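Local atomic coordinates of HI1317 (PDB entry 1JOV), a protein that probably catalyses the interconversion of the alpha and beta anomers of D-glucose 6-phosphate. Residues 33-38 and 125-130; 57-62 and 237-242; 183-188 and 223-228. All blocks are in the same frame, centred on the assembly; numbering follows the deposited sequence.

Contact 1 (33-38 and 125-130); sequences AKISLQ and VSMVFT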
ATOM      1  N   ALA A  33       3.471 -13.608  -2.413  1.00 23.49           N
ATOM      2  CA  ALA A  33       3.634 -12.169  -2.265  1.00 18.09           C
ATOM      3  C   ALA A  33       4.852 -11.718  -3.042  1.00 20.22           C
ATOM      4  O   ALA A  33       5.726 -12.526  -3.326  1.00 21.93           O
ATOM      5  CB  ALA A  33       3.768 -11.795  -0.797  1.00 22.35           C
ATOM      6  N   LYS A  34       4.931 -10.454  -3.400  1.00 17.86           N
ATOM      7  CA  LYS A  34       6.084  -9.899  -4.022  1.00 17.42           C
ATOM      8  C   LYS A  34       6.302  -8.560  -3.367  1.00 16.46           C
ATOM      9  O   LYS A  34       5.356  -7.755  -3.152  1.00 16.33           O
ATOM     10  CB  LYS A  34       5.845  -9.720  -5.521  1.00 22.78           C
ATOM     11  CG  LYS A  34       5.715 -11.058  -6.312  1.00 22.78           C
ATOM     12  CD  LYS A  34       5.594 -10.748  -7.845  1.00 29.40           C
ATOM     13  CE  LYS A  34       5.536 -12.043  -8.722  1.00 30.89           C
ATOM     14  NZ  LYS A  34       4.174 -12.646  -8.591  1.00 40.05           N
ATOM     15  N   ILE A  35       7.543  -8.328  -3.033  1.00 18.08           N
ATOM     16  CA  ILE A  35       7.895  -7.073  -2.334  1.00 16.02           C
ATOM     17  C   ILE A  35       9.076  -6.408  -3.036  1.00 18.23           C
ATOM     18  O   ILE A  35      10.185  -6.962  -3.093  1.00 17.77           O
ATOM     19  CB  ILE A  35       8.333  -7.303  -0.863  1.00 17.28           C
ATOM     20  CG1 ILE A  35       7.222  -8.103  -0.127  1.00 18.54           C
ATOM     21  CG2 ILE A  35       8.618  -5.895  -0.170  1.00 17.67           C
ATOM     22  CD1 ILE A  35       7.264  -9.687  -0.134  1.00 19.32           C
ATOM     23  N   SER A  36       8.891  -5.220  -3.566  1.00 19.01           N
ATOM     24  CA  SER A  36       9.996  -4.550  -4.196  1.00 21.31           C
ATOM     25  C   SER A  36      10.938  -4.022  -3.073  1.00 20.44           C
ATOM     26  O   SER A  36      10.513  -3.338  -2.114  1.00 17.36           O
ATOM     27  CB  SER A  36       9.461  -3.320  -4.937  1.00 18.37           C
ATOM     28  OG  SER A  36      10.474  -2.351  -5.098  1.00 19.27           O
ATOM     29  N   LEU A  37      12.235  -4.209  -3.206  1.00 15.67           N
ATOM     30  CA  LEU A  37      13.146  -3.613  -2.186  1.00 14.29           C
ATOM     31  C   LEU A  37      13.209  -2.063  -2.323  1.00 14.89           C
ATOM     32  O   LEU A  37      13.526  -1.352  -1.365  1.00 18.25           O
ATOM     33  CB  LEU A  37      14.536  -4.229  -2.303  1.00 19.70           C
ATOM     34  CG  LEU A  37      14.690  -5.721  -1.990  1.00 16.59           C
ATOM     35  CD1 LEU A  37      16.167  -6.064  -1.791  1.00 20.15           C
ATOM     36  CD2 LEU A  37      13.875  -6.108  -0.757  1.00 19.98           C
ATOM     37  N   GLN A  38      12.848  -1.579  -3.517  1.00 16.19           N
ATOM     38  CA  GLN A  38      12.759  -0.154  -3.688  1.00 19.55           C
ATOM     39  C   GLN A  38      11.453   0.217  -2.932  1.00 15.04           C
ATOM     40  O   GLN A  38      10.369  -0.234  -3.302  1.00 17.40           O
ATOM     41  CB  GLN A  38      12.662   0.338  -5.117  1.00 21.03           C
ATOM     42  CG  GLN A  38      12.354   1.824  -5.195  1.00 17.94           C
ATOM     43  CD  GLN A  38      12.265   2.313  -6.612  1.00 22.87           C
ATOM     44  OE1 GLN A  38      13.267   2.321  -7.324  1.00 22.60           O
ATOM     45  NE2 GLN A  38      11.188   2.763  -7.236  1.00 23.43           N
ATOM     46  N   VAL A 125       9.854  -1.388   8.071  1.00 14.03           N
ATOM     47  CA  VAL A 125       8.540  -1.910   7.662  1.00 13.43           C
ATOM     48  C   VAL A 125       8.534  -3.377   7.995  1.00 18.70           C
ATOM     49  O   VAL A 125       9.480  -4.106   7.670  1.00 17.69           O
ATOM     50  CB  VAL A 125       8.252  -1.750   6.151  1.00 15.30           C
ATOM     51  CG1 VAL A 125       7.082  -2.619   5.744  1.00 18.96           C
ATOM     52  CG2 VAL A 125       7.979  -0.288   5.806  1.00 15.47           C
ATOM     53  N   SER A 126       7.453  -3.828   8.643  1.00 16.12           N
ATOM     54  CA  SER A 126       7.329  -5.264   8.809  1.00 15.80           C
ATOM     55  C   SER A 126       6.093  -5.739   8.064  1.00 17.78           C
ATOM     56  O   SER A 126       5.089  -5.063   7.978  1.00 18.51           O
ATOM     57  CB  SER A 126       7.112  -5.713  10.300  1.00 19.48           C
ATOM     58  OG  SER A 126       5.941  -5.132  10.845  1.00 21.01           O
ATOM     59  N   MET A 127       6.137  -6.975   7.604  1.00 15.60           N
ATOM     60  CA  MET A 127       5.001  -7.556   6.929  1.00 17.11           C
ATOM     61  C   MET A 127       4.802  -8.972   7.465  1.00 19.24           C
ATOM     62  O   MET A 127       5.750  -9.712   7.476  1.00 22.00           O
ATOM     63  CB  MET A 127       5.233  -7.651   5.406  1.00 20.38           C
ATOM     64  CG  MET A 127       5.539  -6.238   4.805  1.00 20.35           C
ATOM     65  SD  MET A 127       5.839  -6.450   2.999  1.00 17.97           S
ATOM     66  CE  MET A 127       6.368  -4.758   2.603  1.00 17.78           C
ATOM     67  N   VAL A 128       3.601  -9.303   7.937  1.00 21.11           N
ATOM     68  CA  VAL A 128       3.300 -10.593   8.499  1.00 21.10           C
ATOM     69  C   VAL A 128       2.188 -11.217   7.635  1.00 17.12           C
ATOM     70  O   VAL A 128       1.104 -10.665   7.517  1.00 20.78           O
ATOM     71  CB  VAL A 128       2.848 -10.514   9.990  1.00 23.46           C
ATOM     72  CG1 VAL A 128       2.619 -11.916  10.549  1.00 27.58           C
ATOM     73  CG2 VAL A 128       3.866  -9.757  10.825  1.00 23.73           C
ATOM     74  N   PHE A 129       2.498 -12.363   7.037  1.00 21.92           N
ATOM     75  CA  PHE A 129       1.582 -13.095   6.164  1.00 25.52           C
ATOM     76  C   PHE A 129       1.033 -14.387   6.796  1.00 23.19           C
ATOM     77  O   PHE A 129       1.789 -15.300   7.149  1.00 26.40           O
ATOM     78  CB  PHE A 129       2.312 -13.504   4.857  1.00 24.13           C
ATOM     79  CG  PHE A 129       2.943 -12.337   4.118  1.00 21.32           C
ATOM     80  CD1 PHE A 129       2.196 -11.627   3.183  1.00 22.62           C
ATOM     81  CD2 PHE A 129       4.250 -11.933   4.338  1.00 26.40           C
ATOM     82  CE1 PHE A 129       2.703 -10.565   2.478  1.00 20.83           C
ATOM     83  CE2 PHE A 129       4.782 -10.878   3.627  1.00 21.17           C
ATOM     84  CZ  PHE A 129       4.026 -10.166   2.686  1.00 16.02           C
ATOM     85  N   THR A 130      -0.271 -14.415   6.911  1.00 29.22           N
ATOM     86  CA  THR A 130      -1.053 -15.560   7.408  1.00 34.48           C
ATOM     87  C   THR A 130      -2.201 -15.648   6.393  1.00 30.28           C
ATOM     88  O   THR A 130      -2.009 -15.536   5.175  1.00 26.66           O
ATOM     89  CB  THR A 130      -1.600 -15.249   8.839  1.00 33.22           C
ATOM     90  OG1 THR A 130      -2.342 -14.000   8.856  1.00 32.39           O
ATOM     91  CG2 THR A 130      -0.457 -15.146   9.836  1.00 30.50           C
TER
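With CG anti to the carbonyl carbon (chi1 -58°) and the chain beyond it extended, M127 carries its sulfur and methyl far from its own backbone and across to I35 on the facing strand. I35 turns CG1 anti to its carbonyl carbon and CG2 anti to its backbone N, leaving two separate branches for the partner. The two side chains then slide past each other in opposite directions: M127 CE settles 3.7 Å from I35 CG2, while M127 SD passes 3.8 Å from I35 CG1. A flexible, unbranched methionine suits this place, since it can follow the outline of a beta-branched neighbour.

At the other pair, A33 is small enough to leave room for a phenyl ring. Its CB lies 3.7 Å from F129 CE1 and 3.9 Å from F129 CZ, approaching the ring obliquely. I35 CD1 reaches the same ring more loosely, 4.3 Å from F129 CZ, and so links the two pairs. All four residues are buried and the interactions are apolar.

The strands run antiparallel at 173°, yet their axes stay 10.8 Å apart, a distance bridged by side chains: this is packing between two sheets of the beta-supersandwich fold of the galactose mutarotase clan. Strand 31-36 is hydrogen-bonded to 21-28 and 41-47 in one sheet, whereas 121-129 lies beside 107-115 in the facing one. L42 and W45 of strand 41-47 and L110 and F112 of strand 107-115 extend the apolar layer around the contact.

Contact 2 (57-62 and 237-242); sequences LSEVEP and SETGYQ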
ATOM      1  N   LEU A  57      -1.396  -3.750  -9.354  1.00 19.00           N
ATOM      2  CA  LEU A  57      -0.104  -3.257  -9.847  1.00 19.29           C
ATOM      3  C   LEU A  57      -0.357  -2.840 -11.299  1.00 23.53           C
ATOM      4  O   LEU A  57      -0.943  -3.639 -12.043  1.00 27.11           O
ATOM      5  CB  LEU A  57       0.976  -4.323  -9.859  1.00 19.59           C
ATOM      6  CG  LEU A  57       2.313  -3.944 -10.441  1.00 21.19           C
ATOM      7  CD1 LEU A  57       2.950  -2.781  -9.599  1.00 21.98           C
ATOM      8  CD2 LEU A  57       3.216  -5.188 -10.349  1.00 28.26           C
ATOM      9  N   SER A  58       0.065  -1.632 -11.668  1.00 23.64           N
ATOM     10  CA  SER A  58      -0.152  -1.138 -13.062  1.00 23.20           C
ATOM     11  C   SER A  58       0.414  -2.086 -14.100  1.00 19.06           C
ATOM     12  O   SER A  58       1.539  -2.602 -13.966  1.00 23.31           O
ATOM     13  CB  SER A  58       0.547   0.186 -13.260  1.00 34.95           C
ATOM     14  OG  SER A  58       0.484   0.526 -14.641  1.00 33.52           O
ATOM     15  N   GLU A  59      -0.430  -2.372 -15.104  1.00 22.98           N
ATOM     16  CA  GLU A  59      -0.028  -3.288 -16.167  1.00 28.02           C
ATOM     17  C   GLU A  59       1.052  -2.673 -17.054  1.00 27.40           C
ATOM     18  O   GLU A  59       1.729  -3.375 -17.821  1.00 33.28           O
ATOM     19  CB  GLU A  59      -1.229  -3.865 -16.946  1.00 28.79           C
ATOM     20  CG  GLU A  59      -1.871  -2.898 -17.924  1.00 36.26           C
ATOM     21  CD  GLU A  59      -2.865  -1.929 -17.311  1.00 41.74           C
ATOM     22  OE1 GLU A  59      -2.917  -1.770 -16.063  1.00 24.79           O
ATOM     23  OE2 GLU A  59      -3.596  -1.279 -18.095  1.00 33.72           O
ATOM     24  N   VAL A  60       1.254  -1.387 -16.859  1.00 28.58           N
ATOM     25  CA  VAL A  60       2.332  -0.735 -17.570  1.00 31.56           C
ATOM     26  C   VAL A  60       3.458  -0.268 -16.660  1.00 29.21           C
ATOM     27  O   VAL A  60       4.240   0.584 -17.038  1.00 33.91           O
ATOM     28  CB  VAL A  60       1.780   0.419 -18.414  1.00 29.89           C
ATOM     29  CG1 VAL A  60       0.921  -0.104 -19.543  1.00 50.33           C
ATOM     30  CG2 VAL A  60       0.992   1.367 -17.534  1.00 34.03           C
ATOM     31  N   GLU A  61       3.549  -0.881 -15.508  1.00 32.05           N
ATOM     32  CA  GLU A  61       4.591  -0.501 -14.568  1.00 28.66           C
ATOM     33  C   GLU A  61       6.017  -0.736 -15.142  1.00 24.09           C
ATOM     34  O   GLU A  61       6.374  -1.843 -15.509  1.00 29.57           O
ATOM     35  CB  GLU A  61       4.451  -1.262 -13.238  1.00 24.79           C
ATOM     36  CG  GLU A  61       5.591  -1.073 -12.237  1.00 30.80           C
ATOM     37  CD  GLU A  61       5.908   0.388 -11.872  1.00 20.43           C
ATOM     38  OE1 GLU A  61       4.972   1.175 -11.625  1.00 26.07           O
ATOM     39  OE2 GLU A  61       7.105   0.718 -11.835  1.00 24.11           O
ATOM     40  N   PRO A  62       6.795   0.369 -15.202  1.00 24.91           N
ATOM     41  CA  PRO A  62       8.177   0.292 -15.734  1.00 31.76           C
ATOM     42  C   PRO A  62       9.284  -0.417 -14.947  1.00 39.76           C
ATOM     43  O   PRO A  62      10.361  -0.854 -15.441  1.00 32.24           O
ATOM     44  CB  PRO A  62       8.567   1.789 -16.008  1.00 36.36           C
ATOM     45  CG  PRO A  62       7.425   2.715 -15.432  1.00 37.34           C
ATOM     46  CD  PRO A  62       6.341   1.760 -14.967  1.00 21.82           C
ATOM     47  N   SER A 237      -2.424   3.123 -17.263  1.00 30.40           N
ATOM     48  CA  SER A 237      -3.006   3.019 -18.620  1.00 39.85           C
ATOM     49  C   SER A 237      -4.253   3.818 -18.581  1.00 39.30           C
ATOM     50  O   SER A 237      -4.690   4.314 -17.544  1.00 42.81           O
ATOM     51  CB  SER A 237      -3.366   1.569 -18.877  1.00 27.44           C
ATOM     52  OG  SER A 237      -4.634   1.366 -18.320  1.00 30.57           O
ATOM     53  N   GLU A 238      -4.935   3.959 -19.733  1.00 48.26           N
ATOM     54  CA  GLU A 238      -6.143   4.773 -19.736  1.00 37.24           C
ATOM     55  C   GLU A 238      -7.329   4.050 -19.152  1.00 32.28           C
ATOM     56  O   GLU A 238      -8.351   4.651 -18.769  1.00 39.66           O
ATOM     57  CB  GLU A 238      -6.449   5.106 -21.195  1.00 55.80           C
ATOM     58  CG  GLU A 238      -7.090   6.456 -21.421  1.00 50.97           C
ATOM     59  CD  GLU A 238      -7.274   6.693 -22.896  1.00 72.30           C
ATOM     60  OE1 GLU A 238      -8.327   6.256 -23.416  1.00 49.35           O
ATOM     61  OE2 GLU A 238      -6.352   7.266 -23.522  1.00 65.43           O
ATOM     62  N   THR A 239      -7.156   2.761 -18.921  1.00 34.11           N
ATOM     63  CA  THR A 239      -8.178   1.847 -18.408  1.00 33.34           C
ATOM     64  C   THR A 239      -7.900   1.338 -16.959  1.00 24.92           C
ATOM     65  O   THR A 239      -8.738   0.649 -16.379  1.00 28.06           O
ATOM     66  CB  THR A 239      -8.247   0.656 -19.375  1.00 34.42           C
ATOM     67  OG1 THR A 239      -9.229  -0.286 -18.904  1.00 45.18           O
ATOM     68  CG2 THR A 239      -6.879  -0.018 -19.462  1.00 32.07           C
ATOM     69  N   GLY A 240      -6.735   1.680 -16.435  1.00 30.11           N
ATOM     70  CA  GLY A 240      -6.322   1.257 -15.111  1.00 35.33           C
ATOM     71  C   GLY A 240      -7.310   1.577 -14.009  1.00 28.50           C
ATOM     72  O   GLY A 240      -7.471   0.768 -13.122  1.00 26.12           O
ATOM     73  N   TYR A 241      -7.954   2.751 -14.005  1.00 28.53           N
ATOM     74  CA  TYR A 241      -8.785   3.093 -12.848  1.00 28.52           C
ATOM     75  C   TYR A 241      -9.911   2.100 -12.602  1.00 23.49           C
ATOM     76  O   TYR A 241     -10.446   2.049 -11.493  1.00 27.48           O
ATOM     77  CB  TYR A 241      -9.453   4.495 -12.982  1.00 27.78           C
ATOM     78  CG  TYR A 241     -10.698   4.487 -13.897  1.00 40.71           C
ATOM     79  CD1 TYR A 241     -10.570   4.598 -15.277  1.00 28.80           C
ATOM     80  CD2 TYR A 241     -11.982   4.397 -13.409  1.00 36.00           C
ATOM     81  CE1 TYR A 241     -11.658   4.622 -16.137  1.00 26.86           C
ATOM     82  CE2 TYR A 241     -13.092   4.425 -14.255  1.00 62.33           C
ATOM     83  CZ  TYR A 241     -12.919   4.538 -15.623  1.00 47.40           C
ATOM     84  OH  TYR A 241     -14.012   4.566 -16.471  1.00 71.36           O
ATOM     85  N   GLN A 242     -10.277   1.316 -13.615  1.00 35.91           N
ATOM     86  CA  GLN A 242     -11.429   0.455 -13.469  1.00 28.85           C
ATOM     87  C   GLN A 242     -11.182  -0.727 -12.596  1.00 31.87           C
ATOM     88  O   GLN A 242     -12.134  -1.353 -12.107  1.00 33.98           O
ATOM     89  CB  GLN A 242     -11.833  -0.091 -14.863  1.00 32.75           C
ATOM     90  CG  GLN A 242     -12.206   0.982 -15.827  1.00 37.90           C
ATOM     91  CD  GLN A 242     -12.865   0.418 -17.065  1.00 67.60           C
ATOM     92  OE1 GLN A 242     -14.067   0.579 -17.256  1.00 39.08           O
ATOM     93  NE2 GLN A 242     -12.073  -0.225 -17.928  1.00 41.61           N
TER
HETATM   94  O   HOH W   1      -2.710   0.898 -15.457  1.00 31.54           O
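E59 and S237 join two surface loops, one between strands 41-47 and 75-76, the other between 222-227 and 244-251. The first contains an ST turn, in which S58 OG accepts from V60 N at 3.0 Å, within a type I beta turn from S58 to E61. Serine suits this place because its short hydroxyl can fold back onto the chain. In the second loop, S237 and T239 N, just ahead of the 3-10 segment 240-242, also fit an ST turn, although the place of S237 OG is less sure.

Direct polar contact between the loops is slight. E59 bends at chi2 (-82°), bringing the end of its side chain nearer to S237, where a weak and somewhat doubtful hydrogen bond joins S237 OG to E59 OE2. A glutamate fits here, long enough to span the gap and polar enough for an exposed site.

A water makes the clearer bridge. It accepts from S237 N at 2.9 Å and donates to E59 OE1 at 2.7 Å, with a weaker donation to S58 OG. S58 OG is also hydrogen-bonded to G235 O, a further polar tie to the chain leading into S237.

Van der Waals contact adds little. The branched side chain of V60 points toward the other loop, where its methyl meets a polar atom, V60 CG2 lying 3.9 Å from S237 N.

Contact 3 (183-188 and 223-228); sequences SPRHIS and FVLWNP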
ATOM      1  N   SER A 183     -22.691   6.437   3.205  1.00 40.68           N
ATOM      2  CA  SER A 183     -21.960   5.287   3.686  1.00 42.75           C
ATOM      3  C   SER A 183     -22.937   4.132   3.751  1.00 44.82           C
ATOM      4  O   SER A 183     -23.847   4.155   4.560  1.00 45.59           O
ATOM      5  CB  SER A 183     -21.289   5.564   5.034  1.00 48.87           C
ATOM      6  OG  SER A 183     -20.773   4.364   5.581  1.00 61.78           O
ATOM      7  N   PRO A 184     -22.732   3.100   2.939  1.00 51.74           N
ATOM      8  CA  PRO A 184     -21.551   2.938   2.072  1.00 35.65           C
ATOM      9  C   PRO A 184     -21.387   3.981   0.999  1.00 37.02           C
ATOM     10  O   PRO A 184     -22.285   4.844   0.731  1.00 33.23           O
ATOM     11  CB  PRO A 184     -21.765   1.539   1.478  1.00 38.51           C
ATOM     12  CG  PRO A 184     -22.689   0.855   2.449  1.00 54.61           C
ATOM     13  CD  PRO A 184     -23.646   1.956   2.806  1.00 50.04           C
ATOM     14  N   ARG A 185     -20.187   3.969   0.399  1.00 32.98           N
ATOM     15  CA  ARG A 185     -19.888   4.915  -0.660  1.00 38.54           C
ATOM     16  C   ARG A 185     -19.574   4.080  -1.854  1.00 37.37           C
ATOM     17  O   ARG A 185     -19.004   3.007  -1.707  1.00 35.46           O
ATOM     18  CB  ARG A 185     -18.630   5.759  -0.345  1.00 34.43           C
ATOM     19  CG  ARG A 185     -18.325   6.779  -1.413  1.00 45.41           C
ATOM     20  CD  ARG A 185     -18.301   8.221  -0.874  1.00 30.20           C
ATOM     21  NE  ARG A 185     -17.982   9.213  -1.885  1.00 42.18           N
ATOM     22  CZ  ARG A 185     -17.016  10.100  -1.764  1.00 44.19           C
ATOM     23  NH1 ARG A 185     -16.213  10.083  -0.680  1.00 38.79           N
ATOM     24  NH2 ARG A 185     -16.844  10.991  -2.720  1.00 42.23           N
ATOM     25  N   HIS A 186     -19.937   4.595  -3.025  1.00 38.92           N
ATOM     26  CA  HIS A 186     -19.649   3.939  -4.277  1.00 46.03           C
ATOM     27  C   HIS A 186     -18.866   4.989  -5.017  1.00 38.77           C
ATOM     28  O   HIS A 186     -18.870   6.149  -4.613  1.00 39.27           O
ATOM     29  CB  HIS A 186     -20.938   3.523  -4.995  1.00 71.77           C
ATOM     30  CG  HIS A 186     -21.636   4.640  -5.706  1.00 72.24           C
ATOM     31  ND1 HIS A 186     -22.017   4.554  -7.029  1.00 89.51           N
ATOM     32  CD2 HIS A 186     -22.045   5.856  -5.276  1.00 86.21           C
ATOM     33  CE1 HIS A 186     -22.621   5.674  -7.385  1.00 97.45           C
ATOM     34  NE2 HIS A 186     -22.648   6.482  -6.340  1.00 93.65           N
ATOM     35  N   ILE A 187     -18.167   4.572  -6.062  1.00 31.22           N
ATOM     36  CA  ILE A 187     -17.297   5.446  -6.843  1.00 31.73           C
ATOM     37  C   ILE A 187     -17.791   5.530  -8.269  1.00 34.48           C
ATOM     38  O   ILE A 187     -17.758   4.554  -9.015  1.00 42.64           O
ATOM     39  CB  ILE A 187     -15.865   4.804  -6.804  1.00 27.91           C
ATOM     40  CG1 ILE A 187     -15.494   4.363  -5.381  1.00 36.04           C
ATOM     41  CG2 ILE A 187     -14.828   5.699  -7.426  1.00 34.69           C
ATOM     42  CD1 ILE A 187     -14.976   5.489  -4.524  1.00 37.04           C
ATOM     43  N   SER A 188     -18.158   6.732  -8.686  1.00 42.53           N
ATOM     44  CA  SER A 188     -18.737   6.952  -9.989  1.00 41.86           C
ATOM     45  C   SER A 188     -18.129   8.160 -10.581  1.00 44.95           C
ATOM     46  O   SER A 188     -18.741   8.804 -11.426  1.00 33.61           O
ATOM     47  CB  SER A 188     -20.196   7.235  -9.772  1.00 43.64           C
ATOM     48  OG  SER A 188     -20.354   8.307  -8.863  1.00 39.54           O
ATOM     49  N   PHE A 223      -7.864   8.631   6.684  1.00 23.85           N
ATOM     50  CA  PHE A 223      -8.031   7.559   5.696  1.00 31.81           C
ATOM     51  C   PHE A 223      -8.280   8.271   4.380  1.00 28.51           C
ATOM     52  O   PHE A 223      -9.211   9.058   4.282  1.00 28.10           O
ATOM     53  CB  PHE A 223      -9.218   6.601   5.955  1.00 27.76           C
ATOM     54  CG  PHE A 223      -9.113   5.711   7.135  1.00 31.71           C
ATOM     55  CD1 PHE A 223      -7.961   4.923   7.314  1.00 24.46           C
ATOM     56  CD2 PHE A 223     -10.155   5.604   8.060  1.00 22.58           C
ATOM     57  CE1 PHE A 223      -7.822   4.098   8.402  1.00 32.04           C
ATOM     58  CE2 PHE A 223     -10.035   4.783   9.164  1.00 38.33           C
ATOM     59  CZ  PHE A 223      -8.870   4.050   9.325  1.00 48.93           C
ATOM     60  N   VAL A 224      -7.456   8.015   3.362  1.00 20.81           N
ATOM     61  CA  VAL A 224      -7.599   8.698   2.093  1.00 23.65           C
ATOM     62  C   VAL A 224      -8.265   7.738   1.068  1.00 24.60           C
ATOM     63  O   VAL A 224      -7.815   6.589   0.844  1.00 22.66           O
ATOM     64  CB  VAL A 224      -6.204   9.161   1.594  1.00 23.42           C
ATOM     65  CG1 VAL A 224      -6.255   9.843   0.219  1.00 28.06           C
ATOM     66  CG2 VAL A 224      -5.521  10.131   2.585  1.00 21.93           C
ATOM     67  N   LEU A 225      -9.364   8.160   0.457  1.00 20.99           N
ATOM     68  CA  LEU A 225     -10.032   7.278  -0.496  1.00 27.96           C
ATOM     69  C   LEU A 225      -9.768   7.919  -1.821  1.00 31.09           C
ATOM     70  O   LEU A 225     -10.042   9.112  -1.972  1.00 29.33           O
ATOM     71  CB  LEU A 225     -11.522   7.245  -0.212  1.00 25.02           C
ATOM     72  CG  LEU A 225     -12.356   6.331  -1.114  1.00 33.56           C
ATOM     73  CD1 LEU A 225     -12.003   4.868  -0.933  1.00 26.82           C
ATOM     74  CD2 LEU A 225     -13.851   6.582  -0.736  1.00 25.37           C
ATOM     75  N   TRP A 226      -9.210   7.153  -2.787  1.00 24.78           N
ATOM     76  CA  TRP A 226      -8.769   7.753  -4.062  1.00 23.75           C
ATOM     77  C   TRP A 226      -8.925   6.848  -5.297  1.00 27.42           C
ATOM     78  O   TRP A 226      -8.531   5.708  -5.275  1.00 24.20           O
ATOM     79  CB  TRP A 226      -7.302   8.106  -4.042  1.00 25.86           C
ATOM     80  CG  TRP A 226      -6.758   8.651  -5.324  1.00 26.25           C
ATOM     81  CD1 TRP A 226      -7.176   9.782  -6.011  1.00 30.85           C
ATOM     82  CD2 TRP A 226      -5.765   8.029  -6.169  1.00 25.89           C
ATOM     83  NE1 TRP A 226      -6.446   9.935  -7.161  1.00 30.05           N
ATOM     84  CE2 TRP A 226      -5.551   8.886  -7.269  1.00 30.86           C
ATOM     85  CE3 TRP A 226      -4.951   6.874  -6.043  1.00 25.55           C
ATOM     86  CZ2 TRP A 226      -4.652   8.578  -8.274  1.00 21.63           C
ATOM     87  CZ3 TRP A 226      -4.044   6.567  -7.054  1.00 28.18           C
ATOM     88  CH2 TRP A 226      -3.865   7.423  -8.135  1.00 22.93           C
ATOM     89  N   ASN A 227      -9.482   7.403  -6.393  1.00 31.00           N
ATOM     90  CA  ASN A 227      -9.611   6.733  -7.710  1.00 27.84           C
ATOM     91  C   ASN A 227      -9.537   7.865  -8.723  1.00 30.54           C
ATOM     92  O   ASN A 227     -10.300   8.817  -8.626  1.00 28.21           O
ATOM     93  CB  ASN A 227     -10.897   5.877  -7.820  1.00 27.28           C
ATOM     94  CG  ASN A 227     -10.961   5.080  -9.159  1.00 30.08           C
ATOM     95  OD1 ASN A 227     -11.036   5.702 -10.244  1.00 30.63           O
ATOM     96  ND2 ASN A 227     -10.803   3.747  -9.097  1.00 23.43           N
ATOM     97  N   PRO A 228      -8.556   7.843  -9.599  1.00 25.16           N
ATOM     98  CA  PRO A 228      -8.298   8.966 -10.487  1.00 27.31           C
ATOM     99  C   PRO A 228      -9.378   9.059 -11.601  1.00 33.79           C
ATOM    100  O   PRO A 228      -9.471  10.078 -12.303  1.00 33.19           O
ATOM    101  CB  PRO A 228      -6.938   8.610 -11.109  1.00 28.06           C
ATOM    102  CG  PRO A 228      -6.881   7.117 -11.076  1.00 29.52           C
ATOM    103  CD  PRO A 228      -7.631   6.731  -9.853  1.00 26.65           C
TER
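Strand 223-227 faces an irregular connection, 183-188, which enters through a cis peptide bond before P184. The two backbones come closest at I187 and N227, whose CA atoms are 7.8 Å apart, a spacing that leaves the contact to side chains. R185 and I187 both direct their CB atoms at the strand, and L225 and N227 answer from the other side.

I187 and L225 reach toward each other tip to tip, with I187 CD1 4.1 Å from L225 CD2. L225 holds CG anti to its backbone N (chi1 -179°), which projects the isobutyl group into the gap. The second branch of I187 also works: its CG2 lies 4.0 Å from N227 CB, the two side chains crossing at a slant. Isoleucine suits the position because its two arms serve two residues on the same face of the strand. The aliphatic base of N227 packs, while its amide turns to polar partners, OD1 accepting from W229 N and ND2 donating to Y241 O. L225 CD2 also approaches the guanidinium of R185 obliquely, 4.2 Å from R185 NH1, which is hydrogen-bonded to Y195 OH.

Strand 222-227 lies between 191-196 and 244-251 in an antiparallel sheet. R185 rests on V191 and C193, and I187 on L225 and N227, which together place the connection over this part of the sheet. On the opposite face, V224 touches E248 of strand 244-251, a predicted active-site residue.

Overall arrangement
Starting from the N terminus, strand 31-36 opens contact 1, which closes at 121-129 and joins the five-stranded sheet to the eight-stranded one. Before it closes, loop 57-62 opens contact 2, so the two cross along the chain; their nearest atoms stay about 6 Å apart. Contact 3 is nested inside the long loop that contact 2 closes: it opens at 183-188, ends on strand 222-227 of the seven-stranded sheet, and lies on the opposite side of the chain's centre from contact 1. Contact 2 then closes at 237-242, bringing the region after strand 41-47 to that leading into strand 244-251. Contacts 2 and 3 touch, where P228 CG packs 4.1 Å from Y241 CB.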